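Local coordinates for photosystem II assembly protein Ycf48 (PDB 5OJ5) that probably assists the early assembly of photosystem II and the replacement of photodamaged D1, and binds the C-terminal prepropeptide of D1, at residues 223-228 and 240-245. Residues are numbered along the deposited sequence; the frame is centred on the assembly and turned at random.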
loop_
_atom_site.group_PDB
_atom_site.type_symbol
_atom_site.label_atom_id
_atom_site.label_comp_id
_atom_site.label_asym_id
_atom_site.label_seq_id
_atom_site.Cartn_x
_atom_site.Cartn_y
_atom_site.Cartn_z
ATOM N N THR A 223 16.780 -14.757 -4.922
ATOM C CA THR A 223 16.714 -15.777 -3.903
ATOM C C THR A 223 15.947 -16.957 -4.451
ATOM O O THR A 223 15.068 -16.779 -5.292
ATOM C CB THR A 223 15.900 -15.280 -2.672
ATOM O OG1 THR A 223 14.604 -14.802 -3.048
ATOM C CG2 THR A 223 16.612 -14.124 -1.986
ATOM N N SER A 224 16.250 -18.159 -3.934
ATOM C CA SER A 224 15.400 -19.292 -4.276
ATOM C C SER A 224 13.975 -19.080 -3.794
ATOM O O SER A 224 13.021 -19.375 -4.526
ATOM C CB SER A 224 15.957 -20.571 -3.677
ATOM O OG SER A 224 17.280 -20.804 -4.138
ATOM N N ARG A 225 13.819 -18.567 -2.568
ATOM C CA ARG A 225 12.493 -18.256 -2.034
ATOM C C ARG A 225 11.778 -17.280 -2.981
ATOM O O ARG A 225 12.385 -16.349 -3.508
ATOM C CB ARG A 225 12.674 -17.594 -0.657
ATOM C CG ARG A 225 13.198 -18.491 0.453
ATOM C CD ARG A 225 13.773 -17.687 1.601
ATOM N NE ARG A 225 14.416 -18.573 2.577
ATOM C CZ ARG A 225 13.782 -19.148 3.582
ATOM N NH1 ARG A 225 12.496 -18.912 3.795
ATOM N NH2 ARG A 225 14.448 -19.945 4.401
ATOM N N ARG A 226 10.481 -17.498 -3.187
ATOM C CA ARG A 226 9.725 -16.620 -4.071
ATOM C C ARG A 226 9.541 -15.238 -3.454
ATOM O O ARG A 226 9.451 -15.073 -2.229
ATOM C CB ARG A 226 8.364 -17.235 -4.392
ATOM C CG ARG A 226 8.401 -18.560 -5.116
ATOM C CD ARG A 226 9.141 -18.451 -6.429
ATOM N NE ARG A 226 9.159 -19.717 -7.155
ATOM C CZ ARG A 226 8.170 -20.162 -7.908
ATOM N NH1 ARG A 226 7.090 -19.429 -8.083
ATOM N NH2 ARG A 226 8.284 -21.320 -8.574
ATOM N N LEU A 227 9.454 -14.244 -4.346
ATOM C CA LEU A 227 9.168 -12.886 -3.921
ATOM C C LEU A 227 7.731 -12.758 -3.472
ATOM O O LEU A 227 6.812 -13.357 -4.041
ATOM C CB LEU A 227 9.365 -11.957 -5.116
ATOM C CG LEU A 227 10.787 -11.726 -5.551
ATOM C CD1 LEU A 227 10.837 -11.168 -6.929
ATOM C CD2 LEU A 227 11.462 -10.728 -4.543
ATOM N N HIS A 228 7.529 -11.955 -2.439
ATOM C CA HIS A 228 6.200 -11.607 -1.991
ATOM C C HIS A 228 5.833 -10.151 -2.231
ATOM O O HIS A 228 4.759 -9.845 -2.742
ATOM C CB HIS A 228 5.977 -11.872 -0.512
ATOM C CG HIS A 228 4.577 -11.567 -0.149
ATOM N ND1 HIS A 228 3.523 -12.217 -0.759
ATOM C CD2 HIS A 228 4.035 -10.562 0.579
ATOM C CE1 HIS A 228 2.388 -11.691 -0.347
ATOM N NE2 HIS A 228 2.669 -10.692 0.470
ATOM N N MET A 240 12.929 -5.879 -0.783
ATOM C CA MET A 240 12.101 -7.037 -1.061
ATOM C C MET A 240 11.778 -7.802 0.210
ATOM O O MET A 240 12.617 -7.911 1.113
ATOM C CB MET A 240 12.748 -8.006 -2.092
ATOM C CG MET A 240 14.073 -8.593 -1.670
ATOM S SD MET A 240 14.704 -9.839 -2.816
ATOM C CE MET A 240 14.792 -9.016 -4.321
ATOM N N ILE A 241 10.581 -8.362 0.234
ATOM C CA ILE A 241 10.151 -9.391 1.180
ATOM C C ILE A 241 10.003 -10.680 0.384
ATOM O O ILE A 241 9.319 -10.692 -0.650
ATOM C CB ILE A 241 8.808 -9.036 1.832
ATOM C CG1 ILE A 241 8.954 -7.794 2.706
ATOM C CG2 ILE A 241 8.289 -10.247 2.627
ATOM C CD1 ILE A 241 7.610 -7.219 3.166
ATOM N N VAL A 242 10.631 -11.760 0.865
ATOM C CA VAL A 242 10.533 -13.059 0.219
ATOM C C VAL A 242 9.892 -14.049 1.185
ATOM O O VAL A 242 9.808 -13.829 2.395
ATOM C CB VAL A 242 11.874 -13.599 -0.311
ATOM C CG1 VAL A 242 12.533 -12.583 -1.242
ATOM C CG2 VAL A 242 12.763 -13.968 0.828
ATOM N N ASN A 243 9.459 -15.176 0.611
ATOM C CA ASN A 243 8.807 -16.235 1.368
ATOM C C ASN A 243 9.612 -16.613 2.596
ATOM O O ASN A 243 10.848 -16.619 2.584
ATOM C CB ASN A 243 8.609 -17.494 0.505
ATOM C CG ASN A 243 7.654 -18.491 1.152
ATOM O OD1 ASN A 243 6.498 -18.174 1.392
ATOM N ND2 ASN A 243 8.144 -19.687 1.460
ATOM N N GLY A 244 8.894 -16.911 3.670
ATOM C CA GLY A 244 9.542 -17.471 4.829
ATOM C C GLY A 244 10.185 -16.461 5.724
ATOM O O GLY A 244 11.099 -16.807 6.478
ATOM N N GLY A 245 9.757 -15.211 5.650
ATOM C CA GLY A 245 10.143 -14.220 6.638
ATOM C C GLY A 245 11.508 -13.626 6.407
ATOM O O GLY A 245 12.208 -13.309 7.372
#
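Two backbone hydrogen bonds link R226 and H228 to N243 and I241, on either side of L227 and V242. H228 N donates to I241 O at 2.8 Å, and N243 N donates to R226 O, also at 2.8 Å. Between these bonds L227 and V242 form an antiparallel, non-hydrogen-bonded pair. V242 CA lies 3.3 Å from R226 O, a CA-H...O contact beside the stronger N-H bond.

One side-chain bond crosses. The extended chain of R225 runs past V242 at about a right angle, and its NH1 donates to N243 O at 3.1 Å. The bond is fairly straight, 159° at the hydrogen. N243 O lies near the plane of the guanidinium at its edge, yet NH1 sits above the carbonyl plane, 37° out of it. NH2 has a weak hydrogen bond to N268.

Apolar contacts gather round L227 and V242. L227 CD2 meets M240 CE at 3.8 Å and V242 CG1 at 3.9 Å. The bend in M240 at chi3 (57°) turns CE back to L227 CD2, which SD also touches. V242 CG2 packs against R225 CB and CD, while CG1 meets T223 OG1 tip to tip. That hydroxyl donates to R225 O, a bond that ties the loop to itself.

R226 leads away from the contact, and its NH1 bonds to R202 O. T223 to R226 belong to the Arg-rich patch. The pairing is the open end of the antiparallel hairpin 227-232/238-242, part of one blade of the seven-bladed beta-propeller.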